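Local coordinates for YflH protein (Bacillus subtilis, PDB 3D0W) that is of unknown function, belongs to the DUF3243 family and folds into an all-helical chain that assembles with a second copy of itself, at residues K33-K38 with G61-K66; R42-G47 with V54-I59; E68-Q71 with E75-L78. All blocks are in the same frame, centred on the assembly; numbering follows the deposited sequence.

Contact 1 (K33-K38 with G61-K66)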
loop_
_atom_site.group_PDB
_atom_site.type_symbol
_atom_site.label_atom_id
_atom_site.label_comp_id
_atom_site.label_asym_id
_atom_site.label_seq_id
_atom_site.Cartn_x
_atom_site.Cartn_y
_atom_site.Cartn_z
ATOM N N LYS A 33 -2.061 -6.545 10.037
ATOM C CA LYS A 33 -1.993 -7.804 9.311
ATOM C C LYS A 33 -2.954 -8.822 9.940
ATOM O O LYS A 33 -3.659 -9.546 9.231
ATOM C CB LYS A 33 -0.552 -8.318 9.346
ATOM C CG LYS A 33 -0.282 -9.573 8.558
ATOM C CD LYS A 33 1.189 -9.945 8.678
ATOM C CE LYS A 33 1.448 -11.366 8.212
ATOM N NZ LYS A 33 2.898 -11.697 8.269
ATOM N N GLY A 34 -2.995 -8.863 11.270
ATOM C CA GLY A 34 -3.884 -9.790 11.952
ATOM C C GLY A 34 -5.356 -9.495 11.707
ATOM O O GLY A 34 -6.187 -10.406 11.678
ATOM N N TYR A 35 -5.683 -8.216 11.542
ATOM C CA TYR A 35 -7.056 -7.801 11.283
ATOM C C TYR A 35 -7.479 -8.271 9.885
ATOM O O TYR A 35 -8.615 -8.701 9.681
ATOM C CB TYR A 35 -7.165 -6.274 11.400
ATOM C CG TYR A 35 -8.525 -5.708 11.062
ATOM C CD1 TYR A 35 -9.661 -6.091 11.776
ATOM C CD2 TYR A 35 -8.681 -4.793 10.018
ATOM C CE1 TYR A 35 -10.916 -5.579 11.460
ATOM C CE2 TYR A 35 -9.929 -4.276 9.692
ATOM C CZ TYR A 35 -11.046 -4.674 10.417
ATOM O OH TYR A 35 -12.292 -4.176 10.094
ATOM N N LEU A 36 -6.563 -8.192 8.923
ATOM C CA LEU A 36 -6.867 -8.633 7.565
ATOM C C LEU A 36 -7.043 -10.143 7.576
ATOM O O LEU A 36 -7.965 -10.683 6.967
ATOM C CB LEU A 36 -5.736 -8.248 6.600
ATOM C CG LEU A 36 -5.489 -6.744 6.397
ATOM C CD1 LEU A 36 -4.447 -6.531 5.304
ATOM C CD2 LEU A 36 -6.778 -6.058 6.025
ATOM N N LYS A 37 -6.143 -10.823 8.274
ATOM C CA LYS A 37 -6.219 -12.268 8.377
ATOM C C LYS A 37 -7.566 -12.647 9.010
ATOM O O LYS A 37 -8.145 -13.676 8.667
ATOM C CB LYS A 37 -5.046 -12.793 9.212
ATOM C CG LYS A 37 -4.836 -14.296 9.105
ATOM C CD LYS A 37 -3.493 -14.723 9.686
ATOM C CE LYS A 37 -2.330 -14.132 8.896
ATOM N NZ LYS A 37 -1.010 -14.603 9.400
ATOM N N LYS A 38 -8.073 -11.803 9.913
ATOM C CA LYS A 38 -9.367 -12.051 10.562
ATOM C C LYS A 38 -10.481 -11.964 9.532
ATOM O O LYS A 38 -11.398 -12.793 9.519
ATOM C CB LYS A 38 -9.654 -11.026 11.670
ATOM C CG LYS A 38 -8.806 -11.176 12.925
ATOM C CD LYS A 38 -9.653 -11.111 14.205
ATOM C CE LYS A 38 -10.227 -9.721 14.481
ATOM N NZ LYS A 38 -11.271 -9.291 13.503
ATOM N N GLY A 61 -11.019 -7.514 -1.183
ATOM C CA GLY A 61 -11.558 -6.503 -2.084
ATOM C C GLY A 61 -12.861 -5.952 -1.527
ATOM O O GLY A 61 -13.074 -4.732 -1.500
ATOM N N ASP A 62 -13.738 -6.853 -1.083
ATOM C CA ASP A 62 -15.006 -6.441 -0.491
ATOM C C ASP A 62 -14.725 -5.581 0.741
ATOM O O ASP A 62 -15.425 -4.601 1.001
ATOM C CB ASP A 62 -15.851 -7.658 -0.091
ATOM C CG ASP A 62 -16.402 -8.412 -1.292
ATOM O OD1 ASP A 62 -16.439 -7.837 -2.401
ATOM O OD2 ASP A 62 -16.813 -9.580 -1.123
ATOM N N TYR A 63 -13.697 -5.951 1.498
ATOM C CA TYR A 63 -13.311 -5.204 2.696
ATOM C C TYR A 63 -12.957 -3.757 2.336
ATOM O O TYR A 63 -13.483 -2.804 2.929
ATOM C CB TYR A 63 -12.117 -5.890 3.372
ATOM C CG TYR A 63 -11.269 -4.979 4.240
ATOM C CD1 TYR A 63 -11.796 -4.364 5.381
ATOM C CD2 TYR A 63 -9.942 -4.726 3.913
ATOM C CE1 TYR A 63 -11.012 -3.518 6.171
ATOM C CE2 TYR A 63 -9.153 -3.888 4.690
ATOM C CZ TYR A 63 -9.691 -3.287 5.816
ATOM O OH TYR A 63 -8.897 -2.458 6.572
ATOM N N LEU A 64 -12.066 -3.591 1.362
ATOM C CA LEU A 64 -11.676 -2.255 0.944
ATOM C C LEU A 64 -12.864 -1.511 0.337
ATOM O O LEU A 64 -12.965 -0.293 0.460
ATOM C CB LEU A 64 -10.497 -2.340 -0.040
ATOM C CG LEU A 64 -9.202 -2.850 0.623
ATOM C CD1 LEU A 64 -8.120 -3.107 -0.417
ATOM C CD2 LEU A 64 -8.724 -1.823 1.650
ATOM N N ALA A 65 -13.779 -2.244 -0.294
ATOM C CA ALA A 65 -14.950 -1.621 -0.910
ATOM C C ALA A 65 -15.893 -1.004 0.128
ATOM O O ALA A 65 -16.747 -0.191 -0.212
ATOM C CB ALA A 65 -15.702 -2.640 -1.767
ATOM N N LYS A 66 -15.729 -1.388 1.392
ATOM C CA LYS A 66 -16.567 -0.865 2.470
ATOM C C LYS A 66 -16.220 0.577 2.815
ATOM O O LYS A 66 -17.046 1.311 3.364
ATOM C CB LYS A 66 -16.412 -1.719 3.726
ATOM C CG LYS A 66 -17.031 -3.097 3.627
ATOM C CD LYS A 66 -16.753 -3.901 4.896
ATOM C CE LYS A 66 -17.538 -5.200 4.913
ATOM N NZ LYS A 66 -17.327 -5.988 3.669
#
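Y63 reaches across from helix 56-65 to meet Y35 and L36 of helix 23-48, joining the first two helices of this four-helix, strand-free DUF3243 chain. The case illustrates how one large side chain can carry one patch of a helix-helix interface: the backbones stay well apart, with L36 CA and Y63 CA 8.8 Å from each other, and the phenol ring fills the distance. Its CG is anti to the backbone N (chi1 156°), a setting that sends the ring out toward the longer helix.

The apolar part of the contact is made by L36. One branch of the leucine does the touching, CD2 lying 3.5 Å from Y63 CE2, and the two side chains cross at about a right angle. L36 also touches L97 and V101, so the same leucine ties helix 87-101 into this interior.

The aromatic part is an oblique pairing, neither a stack nor an edge-to-face arrangement. Ring centroids of Y35 and Y63 stand 5.8 Å apart with the planes turned by 79°. The hydroxyl of Y63 comes in at the edge of the Y35 ring, in its plane, and Y63 OH is 3.8 Å from Y35 CE2.

No hydrogen bond crosses between the segments; Y35 OH is instead bonded to E68 OE2, in the loop before helix 73-84. An alanine at Y63 would remove the whole ring, probably opening a gap between the helices and leaving L36 CD2 and the Y35 edge without this partner. Where the tyrosines come together, Y35 CE2 also rests 3.8 Å from Y63 CE1.

Contact 2 (R42-G47 with V54-I59); sequences RGKKLG and VKSAAI
I59 lays its CD1 methyl over one face of the G43-K44 peptide group, 3.6 Å from both G43 C and K44 N. The other flat group of the contact, the V54 carbonyl, is approached at its oxygen by the K44 ammonium: NZ donates to V54 O at 2.7 Å, with a C=O...N angle of 165° that puts the donor nearly in line with the carbonyl bond. The lysine gets there by running extended from its helix and then bending at its last torsion (chi4 -59°), which turns NZ onto the oxygen. At the bend itself, K44 CE lies 3.2 Å from S56 OG, while I59 crosses the lysine stem at about a right angle.

The setting is a pair of consecutive helices joined by a loop, in which the last turns of helix 23-48 meet the start of helix 56-65, with K55 at the N-cap position. G43 and G47, spaced as in a GxxxG pattern, give the first helix a bare strip, and the backbones close to 5.6 Å between K44 CA and V54 CA. A CB on G43 would clash with I59 CD1, and one on G47 with V54 CG2; as it is, V54 CG2 settles 3.7 Å from G47 CA.

Two waters complete the polar side of this surface contact. The first donates to K44 O and accepts from V54 N, linking main chain to main chain. The second accepts from both K44 NZ and S56 N, the latter at 3.2 Å, and so lies between the lysine and the first turn of the second helix.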
loop_
_atom_site.group_PDB
_atom_site.type_symbol
_atom_site.label_atom_id
_atom_site.label_comp_id
_atom_site.label_asym_id
_atom_site.label_seq_id
_atom_site.Cartn_x
_atom_site.Cartn_y
_atom_site.Cartn_z
ATOM N N ARG A 42 -12.831 -15.361 8.550
ATOM C CA ARG A 42 -14.278 -15.287 8.702
ATOM C C ARG A 42 -14.952 -15.401 7.339
ATOM O O ARG A 42 -15.955 -16.098 7.186
ATOM C CB ARG A 42 -14.680 -13.970 9.367
ATOM C CG ARG A 42 -14.232 -13.849 10.818
ATOM C CD ARG A 42 -14.771 -15.003 11.661
ATOM N NE ARG A 42 -16.219 -15.173 11.515
ATOM C CZ ARG A 42 -17.123 -14.249 11.831
ATOM N NH1 ARG A 42 -16.736 -13.075 12.316
ATOM N NH2 ARG A 42 -18.415 -14.497 11.660
ATOM N N GLY A 43 -14.395 -14.713 6.348
ATOM C CA GLY A 43 -14.964 -14.758 5.015
ATOM C C GLY A 43 -14.965 -16.173 4.469
ATOM O O GLY A 43 -15.964 -16.643 3.930
ATOM N N LYS A 44 -13.841 -16.862 4.611
ATOM C CA LYS A 44 -13.743 -18.223 4.118
ATOM C C LYS A 44 -14.687 -19.139 4.888
ATOM O O LYS A 44 -15.283 -20.052 4.304
ATOM C CB LYS A 44 -12.303 -18.719 4.225
ATOM C CG LYS A 44 -11.374 -18.123 3.169
ATOM C CD LYS A 44 -9.983 -18.726 3.254
ATOM C CE LYS A 44 -9.125 -18.310 2.071
ATOM N NZ LYS A 44 -9.751 -18.727 0.790
ATOM N N LYS A 45 -14.827 -18.883 6.190
ATOM C CA LYS A 45 -15.709 -19.671 7.054
ATOM C C LYS A 45 -17.161 -19.580 6.602
ATOM O O LYS A 45 -17.870 -20.582 6.568
ATOM C CB LYS A 45 -15.629 -19.194 8.509
ATOM C CG LYS A 45 -14.286 -19.392 9.198
ATOM C CD LYS A 45 -13.843 -20.852 9.204
ATOM C CE LYS A 45 -12.889 -21.152 8.054
ATOM N NZ LYS A 45 -11.680 -20.271 8.107
ATOM N N LEU A 46 -17.601 -18.371 6.271
ATOM C CA LEU A 46 -18.973 -18.164 5.822
ATOM C C LEU A 46 -19.254 -18.873 4.507
ATOM O O LEU A 46 -20.335 -19.430 4.314
ATOM C CB LEU A 46 -19.267 -16.671 5.675
ATOM C CG LEU A 46 -19.356 -15.902 6.991
ATOM C CD1 LEU A 46 -19.741 -14.455 6.714
ATOM C CD2 LEU A 46 -20.396 -16.563 7.899
ATOM N N GLY A 47 -18.283 -18.847 3.599
ATOM C CA GLY A 47 -18.462 -19.512 2.322
ATOM C C GLY A 47 -18.464 -21.022 2.483
ATOM O O GLY A 47 -19.290 -21.724 1.895
ATOM N N VAL A 54 -14.306 -19.456 -1.295
ATOM C CA VAL A 54 -14.173 -18.024 -1.497
ATOM C C VAL A 54 -12.698 -17.644 -1.514
ATOM O O VAL A 54 -11.930 -18.067 -0.650
ATOM C CB VAL A 54 -14.890 -17.245 -0.373
ATOM C CG1 VAL A 54 -14.908 -15.751 -0.693
ATOM C CG2 VAL A 54 -16.306 -17.774 -0.201
ATOM N N LYS A 55 -12.305 -16.854 -2.506
ATOM C CA LYS A 55 -10.920 -16.416 -2.626
ATOM C C LYS A 55 -10.594 -15.284 -1.661
ATOM O O LYS A 55 -11.421 -14.408 -1.407
ATOM C CB LYS A 55 -10.620 -15.971 -4.060
ATOM C CG LYS A 55 -10.186 -17.110 -4.978
ATOM C CD LYS A 55 -9.769 -16.575 -6.337
ATOM C CE LYS A 55 -8.943 -17.587 -7.126
ATOM N NZ LYS A 55 -9.696 -18.833 -7.446
ATOM N N SER A 56 -9.385 -15.316 -1.118
ATOM C CA SER A 56 -8.932 -14.293 -0.188
ATOM C C SER A 56 -8.957 -12.905 -0.824
ATOM O O SER A 56 -9.320 -11.925 -0.171
ATOM C CB SER A 56 -7.513 -14.607 0.282
ATOM O OG SER A 56 -7.455 -15.893 0.878
ATOM N N ALA A 57 -8.576 -12.825 -2.099
ATOM C CA ALA A 57 -8.548 -11.543 -2.796
ATOM C C ALA A 57 -9.948 -10.950 -2.925
ATOM O O ALA A 57 -10.118 -9.735 -2.863
ATOM C CB ALA A 57 -7.904 -11.694 -4.176
ATOM N N ALA A 58 -10.948 -11.809 -3.091
ATOM C CA ALA A 58 -12.327 -11.341 -3.210
ATOM C C ALA A 58 -12.770 -10.762 -1.870
ATOM O O ALA A 58 -13.396 -9.705 -1.812
ATOM C CB ALA A 58 -13.246 -12.491 -3.620
ATOM N N ILE A 59 -12.421 -11.455 -0.789
ATOM C CA ILE A 59 -12.780 -11.004 0.547
ATOM C C ILE A 59 -12.099 -9.682 0.902
ATOM O O ILE A 59 -12.744 -8.766 1.419
ATOM C CB ILE A 59 -12.428 -12.074 1.595
ATOM C CG1 ILE A 59 -13.272 -13.332 1.344
ATOM C CG2 ILE A 59 -12.681 -11.537 2.995
ATOM C CD1 ILE A 59 -12.764 -14.579 2.078
HETATM O O HOH W 1 -14.748 -20.831 1.579
HETATM O O HOH W 2 -7.770 -18.022 -1.655
#

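Contact 3 (E68-Q71 with E75-L78); sequences EEPQ and EMLL
E75 and Q71 meet because the glutamate first turns beside its own backbone N, with CG anti to the carbonyl carbon (chi1 -72°), and then runs extended, carrying OE1 back to the connection that leads into its helix. There Q71 N donates to E75 OE1 at 2.8 Å with an N-H...O angle of 155°, meeting the carboxylate from above its plane. Q71 itself is bent at chi2 (-61°), which folds its amide back over the loop: NE2 donates to E69 O at 3.1 Å and, over a longer path, to E69 OE2, both acceptors lying close to the amide plane.

Beside these bonds P70 supplies an apolar wedge. Its CB sits 3.6 Å from M76 N, and its CG meets the selenium of M76, a selenomethionine, at 4.1 Å. The principle illustrated is a loop held against the first turn of the helix it precedes. The Q71 N-H would favour a negative charge on the buried E75 carboxylate, while the like charge of nearby E68 may oppose it.

N72 accepts a hydrogen bond from E75 N, reinforcing the same turn of helix 73-84. The glutamate stem packs on F32 and Y35 of helix 23-48 and on Y63 of helix 56-65, while M76 touches L26 of the second subunit, so the turn lies between two helices of its own chain and a helix of the partner.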
loop_
_atom_site.group_PDB
_atom_site.type_symbol
_atom_site.label_atom_id
_atom_site.label_comp_id
_atom_site.label_asym_id
_atom_site.label_seq_id
_atom_site.Cartn_x
_atom_site.Cartn_y
_atom_site.Cartn_z
ATOM N N GLU A 68 -14.147 1.681 5.092
ATOM C CA GLU A 68 -14.145 1.856 6.540
ATOM C C GLU A 68 -13.164 2.959 6.923
ATOM O O GLU A 68 -12.123 3.138 6.274
ATOM C CB GLU A 68 -13.745 0.550 7.229
ATOM C CG GLU A 68 -14.696 -0.604 6.953
ATOM C CD GLU A 68 -14.345 -1.859 7.730
ATOM O OE1 GLU A 68 -15.064 -2.871 7.581
ATOM O OE2 GLU A 68 -13.353 -1.838 8.488
ATOM N N GLU A 69 -13.492 3.701 7.978
ATOM C CA GLU A 69 -12.631 4.786 8.438
ATOM C C GLU A 69 -11.259 4.251 8.841
ATOM O O GLU A 69 -11.157 3.364 9.691
ATOM C CB GLU A 69 -13.268 5.496 9.633
ATOM C CG GLU A 69 -12.488 6.708 10.128
ATOM C CD GLU A 69 -13.078 7.289 11.403
ATOM O OE1 GLU A 69 -14.266 7.680 11.388
ATOM O OE2 GLU A 69 -12.361 7.349 12.423
ATOM N N PRO A 70 -10.181 4.785 8.237
ATOM C CA PRO A 70 -8.819 4.338 8.558
ATOM C C PRO A 70 -8.458 4.588 10.024
ATOM O O PRO A 70 -8.694 5.671 10.552
ATOM C CB PRO A 70 -7.954 5.159 7.601
ATOM C CG PRO A 70 -8.864 5.343 6.407
ATOM C CD PRO A 70 -10.172 5.697 7.081
ATOM N N GLN A 71 -7.872 3.588 10.671
ATOM C CA GLN A 71 -7.494 3.709 12.073
ATOM C C GLN A 71 -5.986 3.790 12.257
ATOM O O GLN A 71 -5.491 3.941 13.384
ATOM C CB GLN A 71 -8.050 2.519 12.858
ATOM C CG GLN A 71 -9.556 2.420 12.796
ATOM C CD GLN A 71 -10.239 3.633 13.392
ATOM O OE1 GLN A 71 -10.167 3.868 14.601
ATOM N NE2 GLN A 71 -10.906 4.416 12.546
ATOM N N GLU A 75 -4.026 1.507 6.939
ATOM C CA GLU A 75 -5.366 1.615 6.380
ATOM C C GLU A 75 -5.574 2.876 5.560
ATOM O O GLU A 75 -6.310 2.870 4.567
ATOM C CB GLU A 75 -6.386 1.525 7.510
ATOM C CG GLU A 75 -6.475 0.112 8.076
ATOM C CD GLU A 75 -7.261 0.037 9.375
ATOM O OE1 GLU A 75 -8.038 0.972 9.672
ATOM O OE2 GLU A 75 -7.104 -0.972 10.089
HETATM N N MSE A 76 -4.929 3.956 5.979
HETATM C CA MSE A 76 -5.036 5.215 5.267
HETATM C C MSE A 76 -4.416 5.057 3.876
HETATM O O MSE A 76 -5.017 5.441 2.875
HETATM C CB MSE A 76 -4.314 6.317 6.030
HETATM C CG MSE A 76 -4.423 7.658 5.365
HETATM SE SE MSE A 76 -6.263 8.267 5.293
HETATM C CE MSE A 76 -5.972 9.950 6.186
ATOM N N LEU A 77 -3.212 4.492 3.810
ATOM C CA LEU A 77 -2.566 4.294 2.511
ATOM C C LEU A 77 -3.410 3.368 1.628
ATOM O O LEU A 77 -3.622 3.653 0.449
ATOM C CB LEU A 77 -1.159 3.703 2.688
ATOM C CG LEU A 77 -0.367 3.419 1.397
ATOM C CD1 LEU A 77 -0.171 4.708 0.637
ATOM C CD2 LEU A 77 0.999 2.808 1.735
ATOM N N LEU A 78 -3.907 2.265 2.189
ATOM C CA LEU A 78 -4.709 1.336 1.405
ATOM C C LEU A 78 -5.935 1.981 0.790
ATOM O O LEU A 78 -6.227 1.764 -0.390
ATOM C CB LEU A 78 -5.168 0.142 2.242
ATOM C CG LEU A 78 -4.231 -1.056 2.320
ATOM C CD1 LEU A 78 -4.917 -2.174 3.110
ATOM C CD2 LEU A 78 -3.887 -1.531 0.891
#

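In the fold
Along the chain, contact 2 falls between the two segments of contact 1, and contact 3 follows once contact 1 has closed. Contacts 1 and 2 share helices 23-48 and 56-65, one in the interior and the other near the connecting loop, their centres about 10 Å apart. Contact 3 belongs to the next connection, into helix 73-84, about 10 Å from contact 1 between centres. Those two touch directly, through the hydrogen bond between Y35 and E68 and through Y63 packing on E75. Contact 1 lies near the chain's centre, with contacts 2 and 3 on opposite sides of that centre, about 21 Å apart between their own centres; contact 3 is the one that reaches the second subunit.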